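Local coordinates for Svp1-like protein 2 (Kluyveromyces lactis, PDB 4V16) that probably binds phosphatidylinositol 3,5-bisphosphate through its beta-propeller and so associates with membranes, with a likely part in mitochondrial or peroxisomal function, at residues R216-D229 and V241-F254. Numbering follows the deposited sequence.
Sequences REFRRGLDRTSIID and VVSDKWTLHVFEVF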
loop_
_atom_site.group_PDB
_atom_site.type_symbol
_atom_site.label_atom_id
_atom_site.label_comp_id
_atom_site.label_asym_id
_atom_site.label_seq_id
_atom_site.Cartn_x
_atom_site.Cartn_y
_atom_site.Cartn_z
ATOM N N ARG A 216 13.602 10.976 10.797
ATOM C CA ARG A 216 13.053 12.282 10.455
ATOM C C ARG A 216 11.624 12.463 10.951
ATOM O O ARG A 216 10.914 11.492 11.216
ATOM C CB ARG A 216 13.091 12.492 8.942
ATOM C CG ARG A 216 13.543 13.882 8.517
ATOM C CD ARG A 216 14.740 13.810 7.594
ATOM N NE ARG A 216 15.831 13.017 8.163
ATOM C CZ ARG A 216 17.034 12.880 7.608
ATOM N NH1 ARG A 216 17.320 13.488 6.465
ATOM N NH2 ARG A 216 17.957 12.133 8.200
ATOM N N GLU A 217 11.216 13.723 11.062
ATOM C CA GLU A 217 9.871 14.078 11.490
ATOM C C GLU A 217 9.352 15.227 10.637
ATOM O O GLU A 217 9.859 16.346 10.715
ATOM C CB GLU A 217 9.861 14.459 12.973
ATOM C CG GLU A 217 8.492 14.862 13.508
ATOM C CD GLU A 217 8.525 15.225 14.983
ATOM O OE1 GLU A 217 9.208 14.520 15.757
ATOM O OE2 GLU A 217 7.872 16.220 15.366
ATOM N N PHE A 218 8.343 14.938 9.821
ATOM C CA PHE A 218 7.761 15.929 8.926
ATOM C C PHE A 218 6.491 16.538 9.511
ATOM O O PHE A 218 5.863 15.958 10.397
ATOM C CB PHE A 218 7.453 15.299 7.569
ATOM C CG PHE A 218 8.659 14.737 6.876
ATOM C CD1 PHE A 218 9.642 15.577 6.378
ATOM C CD2 PHE A 218 8.805 13.369 6.711
ATOM C CE1 PHE A 218 10.752 15.064 5.738
ATOM C CE2 PHE A 218 9.912 12.850 6.070
ATOM C CZ PHE A 218 10.886 13.699 5.582
ATOM N N ARG A 219 6.124 17.710 9.006
ATOM C CA ARG A 219 4.904 18.388 9.421
ATOM C C ARG A 219 4.014 18.626 8.203
ATOM O O ARG A 219 4.324 19.457 7.349
ATOM C CB ARG A 219 5.238 19.706 10.122
ATOM C CG ARG A 219 4.049 20.378 10.780
ATOM C CD ARG A 219 4.449 21.057 12.081
ATOM N NE ARG A 219 3.314 21.709 12.727
ATOM C CZ ARG A 219 2.340 21.064 13.364
ATOM N NH1 ARG A 219 2.347 19.739 13.440
ATOM N NH2 ARG A 219 1.349 21.746 13.921
ATOM N N ARG A 220 2.915 17.882 8.119
ATOM C CA ARG A 220 2.015 17.979 6.974
ATOM C C ARG A 220 1.259 19.302 6.979
ATOM O O ARG A 220 1.100 19.935 5.940
ATOM C CB ARG A 220 1.024 16.815 6.967
ATOM C CG ARG A 220 0.073 16.810 5.768
ATOM C CD ARG A 220 -1.305 16.296 6.143
ATOM N NE ARG A 220 -1.913 17.066 7.228
ATOM C CZ ARG A 220 -2.562 18.215 7.068
ATOM N NH1 ARG A 220 -2.695 18.754 5.864
ATOM N NH2 ARG A 220 -3.079 18.832 8.122
ATOM N N GLY A 221 0.787 19.707 8.152
ATOM C CA GLY A 221 0.020 20.932 8.282
ATOM C C GLY A 221 -0.335 21.191 9.731
ATOM O O GLY A 221 -0.022 20.383 10.603
ATOM N N LEU A 222 -0.992 22.316 9.991
ATOM C CA LEU A 222 -1.357 22.680 11.354
ATOM C C LEU A 222 -2.635 21.974 11.785
ATOM O O LEU A 222 -2.730 21.472 12.906
ATOM C CB LEU A 222 -1.528 24.195 11.476
ATOM C CG LEU A 222 -0.273 25.040 11.256
ATOM C CD1 LEU A 222 -0.625 26.512 11.347
ATOM C CD2 LEU A 222 0.813 24.690 12.262
ATOM N N ASP A 223 -3.616 21.935 10.889
ATOM C CA ASP A 223 -4.909 21.339 11.202
ATOM C C ASP A 223 -4.859 19.824 11.052
ATOM O O ASP A 223 -4.016 19.286 10.334
ATOM C CB ASP A 223 -6.012 21.931 10.315
ATOM C CG ASP A 223 -5.605 22.037 8.854
ATOM O OD1 ASP A 223 -4.802 21.202 8.385
ATOM O OD2 ASP A 223 -6.094 22.964 8.174
ATOM N N ARG A 224 -5.767 19.141 11.740
ATOM C CA ARG A 224 -5.799 17.685 11.738
ATOM C C ARG A 224 -6.577 17.143 10.544
ATOM O O ARG A 224 -7.640 17.655 10.190
ATOM C CB ARG A 224 -6.408 17.169 13.041
ATOM C CG ARG A 224 -5.520 17.388 14.253
ATOM C CD ARG A 224 -6.229 17.015 15.543
ATOM N NE ARG A 224 -7.396 17.858 15.786
ATOM C CZ ARG A 224 -8.148 17.803 16.880
ATOM N NH1 ARG A 224 -7.862 16.940 17.847
ATOM N NH2 ARG A 224 -9.191 18.612 17.008
ATOM N N THR A 225 -6.027 16.098 9.933
ATOM C CA THR A 225 -6.635 15.450 8.779
ATOM C C THR A 225 -6.388 13.952 8.839
ATOM O O THR A 225 -5.439 13.499 9.480
ATOM C CB THR A 225 -6.064 15.991 7.454
ATOM O OG1 THR A 225 -4.637 15.862 7.459
ATOM C CG2 THR A 225 -6.443 17.451 7.249
ATOM N N SER A 226 -7.242 13.183 8.175
ATOM C CA SER A 226 -6.995 11.760 7.999
ATOM C C SER A 226 -6.178 11.559 6.729
ATOM O O SER A 226 -6.493 12.124 5.681
ATOM C CB SER A 226 -8.307 10.975 7.931
ATOM O OG SER A 226 -9.108 11.409 6.847
ATOM N N ILE A 227 -5.123 10.759 6.833
ATOM C CA ILE A 227 -4.218 10.526 5.714
ATOM C C ILE A 227 -4.680 9.332 4.883
ATOM O O ILE A 227 -4.860 8.230 5.401
ATOM C CB ILE A 227 -2.783 10.308 6.219
ATOM C CG1 ILE A 227 -2.233 11.630 6.761
ATOM C CG2 ILE A 227 -1.879 9.787 5.108
ATOM C CD1 ILE A 227 -1.036 11.473 7.666
ATOM N N ILE A 228 -4.859 9.565 3.587
ATOM C CA ILE A 228 -5.433 8.569 2.688
ATOM C C ILE A 228 -4.393 7.563 2.210
ATOM O O ILE A 228 -4.672 6.364 2.145
ATOM C CB ILE A 228 -6.078 9.233 1.457
ATOM C CG1 ILE A 228 -7.048 10.338 1.885
ATOM C CG2 ILE A 228 -6.791 8.195 0.598
ATOM C CD1 ILE A 228 -8.150 9.876 2.815
ATOM N N ASP A 229 -3.206 8.045 1.856
ATOM C CA ASP A 229 -2.142 7.147 1.419
ATOM C C ASP A 229 -0.753 7.779 1.490
ATOM O O ASP A 229 -0.603 8.999 1.406
ATOM C CB ASP A 229 -2.409 6.673 -0.013
ATOM C CG ASP A 229 -1.579 5.457 -0.392
ATOM O OD1 ASP A 229 -1.294 4.627 0.497
ATOM O OD2 ASP A 229 -1.216 5.330 -1.579
ATOM N N VAL A 241 2.478 11.997 -0.031
ATOM C CA VAL A 241 1.390 11.897 0.939
ATOM C C VAL A 241 0.136 12.593 0.423
ATOM O O VAL A 241 0.217 13.666 -0.171
ATOM C CB VAL A 241 1.784 12.523 2.296
ATOM C CG1 VAL A 241 0.662 12.363 3.314
ATOM C CG2 VAL A 241 3.071 11.904 2.821
ATOM N N VAL A 242 -1.020 11.977 0.664
ATOM C CA VAL A 242 -2.308 12.574 0.317
ATOM C C VAL A 242 -3.252 12.522 1.518
ATOM O O VAL A 242 -3.433 11.469 2.131
ATOM C CB VAL A 242 -2.961 11.861 -0.885
ATOM C CG1 VAL A 242 -4.344 12.431 -1.166
ATOM C CG2 VAL A 242 -2.079 11.984 -2.123
ATOM N N SER A 243 -3.850 13.664 1.842
ATOM C CA SER A 243 -4.767 13.772 2.973
ATOM C C SER A 243 -6.213 13.831 2.500
ATOM O O SER A 243 -6.474 13.932 1.301
ATOM C CB SER A 243 -4.445 15.015 3.800
ATOM O OG SER A 243 -4.519 16.181 2.997
ATOM N N ASP A 244 -7.151 13.778 3.441
ATOM C CA ASP A 244 -8.564 13.901 3.103
ATOM C C ASP A 244 -8.898 15.356 2.767
ATOM O O ASP A 244 -10.009 15.661 2.333
ATOM C CB ASP A 244 -9.449 13.381 4.244
ATOM C CG ASP A 244 -9.349 14.219 5.507
ATOM O OD1 ASP A 244 -8.473 15.104 5.582
ATOM O OD2 ASP A 244 -10.146 13.979 6.438
ATOM N N LYS A 245 -7.932 16.249 2.981
ATOM C CA LYS A 245 -7.988 17.602 2.426
ATOM C C LYS A 245 -7.821 17.544 0.911
ATOM O O LYS A 245 -8.122 18.507 0.208
ATOM C CB LYS A 245 -6.894 18.486 3.023
ATOM C CG LYS A 245 -7.337 19.434 4.118
ATOM C CD LYS A 245 -6.323 20.560 4.258
ATOM C CE LYS A 245 -6.511 21.355 5.536
ATOM N NZ LYS A 245 -5.527 22.472 5.620
ATOM N N TRP A 246 -7.316 16.410 0.431
ATOM C CA TRP A 246 -7.075 16.174 -0.989
ATOM C C TRP A 246 -6.000 17.116 -1.510
ATOM O O TRP A 246 -6.138 17.738 -2.563
ATOM C CB TRP A 246 -8.372 16.304 -1.786
ATOM C CG TRP A 246 -9.408 15.385 -1.251
ATOM C CD1 TRP A 246 -10.614 15.722 -0.719
ATOM C CD2 TRP A 246 -9.311 13.961 -1.161
ATOM N NE1 TRP A 246 -11.284 14.594 -0.313
ATOM C CE2 TRP A 246 -10.502 13.498 -0.573
ATOM C CE3 TRP A 246 -8.333 13.029 -1.525
ATOM C CZ2 TRP A 246 -10.746 12.146 -0.345
ATOM C CZ3 TRP A 246 -8.576 11.688 -1.297
ATOM C CH2 TRP A 246 -9.772 11.259 -0.711
ATOM N N THR A 247 -4.924 17.198 -0.735
ATOM C CA THR A 247 -3.700 17.865 -1.145
ATOM C C THR A 247 -2.593 16.820 -1.248
ATOM O O THR A 247 -2.391 16.030 -0.323
ATOM C CB THR A 247 -3.287 18.966 -0.148
ATOM O OG1 THR A 247 -4.351 19.917 -0.008
ATOM C CG2 THR A 247 -2.025 19.681 -0.618
ATOM N N LEU A 248 -1.893 16.808 -2.378
ATOM C CA LEU A 248 -0.752 15.921 -2.568
ATOM C C LEU A 248 0.518 16.587 -2.045
ATOM O O LEU A 248 0.918 17.642 -2.538
ATOM C CB LEU A 248 -0.595 15.552 -4.045
ATOM C CG LEU A 248 0.653 14.750 -4.438
ATOM C CD1 LEU A 248 0.702 13.421 -3.704
ATOM C CD2 LEU A 248 0.688 14.532 -5.945
ATOM N N HIS A 249 1.135 15.970 -1.041
ATOM C CA HIS A 249 2.394 16.453 -0.476
ATOM C C HIS A 249 3.567 15.596 -0.940
ATOM O O HIS A 249 3.394 14.429 -1.291
ATOM C CB HIS A 249 2.344 16.446 1.052
ATOM C CG HIS A 249 1.259 17.300 1.628
ATOM N ND1 HIS A 249 1.456 18.618 1.977
ATOM C CD2 HIS A 249 -0.032 17.019 1.927
ATOM C CE1 HIS A 249 0.331 19.115 2.461
ATOM N NE2 HIS A 249 -0.586 18.165 2.441
ATOM N N VAL A 250 4.759 16.185 -0.935
ATOM C CA VAL A 250 5.988 15.446 -1.195
ATOM C C VAL A 250 7.070 15.931 -0.237
ATOM O O VAL A 250 7.373 17.122 -0.192
ATOM C CB VAL A 250 6.465 15.614 -2.648
ATOM C CG1 VAL A 250 7.701 14.764 -2.903
ATOM C CG2 VAL A 250 5.353 15.242 -3.619
ATOM N N PHE A 251 7.637 15.007 0.532
ATOM C CA PHE A 251 8.656 15.338 1.521
ATOM C C PHE A 251 10.013 14.782 1.102
ATOM O O PHE A 251 10.100 13.651 0.626
ATOM C CB PHE A 251 8.263 14.789 2.894
ATOM C CG PHE A 251 6.918 15.260 3.374
ATOM C CD1 PHE A 251 6.797 16.433 4.102
ATOM C CD2 PHE A 251 5.775 14.528 3.103
ATOM C CE1 PHE A 251 5.559 16.869 4.548
ATOM C CE2 PHE A 251 4.535 14.958 3.545
ATOM C CZ PHE A 251 4.429 16.129 4.269
ATOM N N GLU A 252 11.065 15.581 1.270
ATOM C CA GLU A 252 12.422 15.138 0.963
ATOM C C GLU A 252 13.053 14.536 2.213
ATOM O O GLU A 252 12.879 15.054 3.315
ATOM C CB GLU A 252 13.268 16.294 0.429
ATOM C CG GLU A 252 14.479 15.834 -0.365
ATOM C CD GLU A 252 15.160 16.965 -1.112
ATOM O OE1 GLU A 252 15.185 18.099 -0.586
ATOM O OE2 GLU A 252 15.670 16.718 -2.226
ATOM N N VAL A 253 13.790 13.444 2.034
ATOM C CA VAL A 253 14.214 12.619 3.163
ATOM C C VAL A 253 15.622 12.838 3.769
ATOM O O VAL A 253 15.756 12.624 4.968
ATOM C CB VAL A 253 14.085 11.128 2.781
ATOM C CG1 VAL A 253 14.555 10.220 3.913
ATOM C CG2 VAL A 253 12.628 10.811 2.454
ATOM N N PHE A 254 16.680 13.229 3.049
ATOM C CA PHE A 254 16.777 13.446 1.610
ATOM C C PHE A 254 17.370 12.194 0.956
ATOM O O PHE A 254 17.449 12.091 -0.268
ATOM C CB PHE A 254 17.630 14.709 1.356
ATOM C CG PHE A 254 18.583 14.611 0.191
ATOM C CD1 PHE A 254 18.157 14.867 -1.104
ATOM C CD2 PHE A 254 19.913 14.285 0.401
ATOM C CE1 PHE A 254 19.038 14.782 -2.168
ATOM C CE2 PHE A 254 20.796 14.200 -0.657
ATOM C CZ PHE A 254 20.360 14.448 -1.943
#
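Phe218 lays one face of its ring over Phe251, whose CB stands 3.7 Å from the Phe218 ring centroid in a CH-pi contact, almost on the ring normal. The ring planes are tilted 34° apart, neither stacked nor edge-to-face. Phe218 has CG anti to its carbonyl carbon (chi1 -60°), which swings the ring along strand 247-252 until its edge meets the carbonyl O of Glu252. With an alanine here, Phe251 CB is likely to lose its aromatic cover, leaving a gap between strands 216-219 and 247-252. Two residues on, where the strand has given way to loop, Arg220 sets CG over a face of the His249 ring, 3.7 Å from NE2, and Thr247 CG2 lies against the opposite face. The contact spans a blade-to-blade step of the beta-propeller: strand 214-219 is the outer strand of one four-stranded blade, and the loop after it leads to strand 227-232, the first of the next. In that loop Asp223 makes two salt bridges: OD1 takes Arg220 NH2 in the guanidinium plane at 2.9 Å, while OD2 offers its syn lone pair to Lys245 NZ at 2.7 Å; Gly201 O holds Arg220 NE. At the start of the new blade Asp244 N bonds to Ser226 O at 2.9 Å, and a classic beta bulge places both Ile228 and Asp229 opposite Val242, with Ile228 N 2.8 Å from Val242 O. Ile228 CG1 rests 3.8 Å from CZ3 of Trp246, which ends the type I turn begun at Ser243.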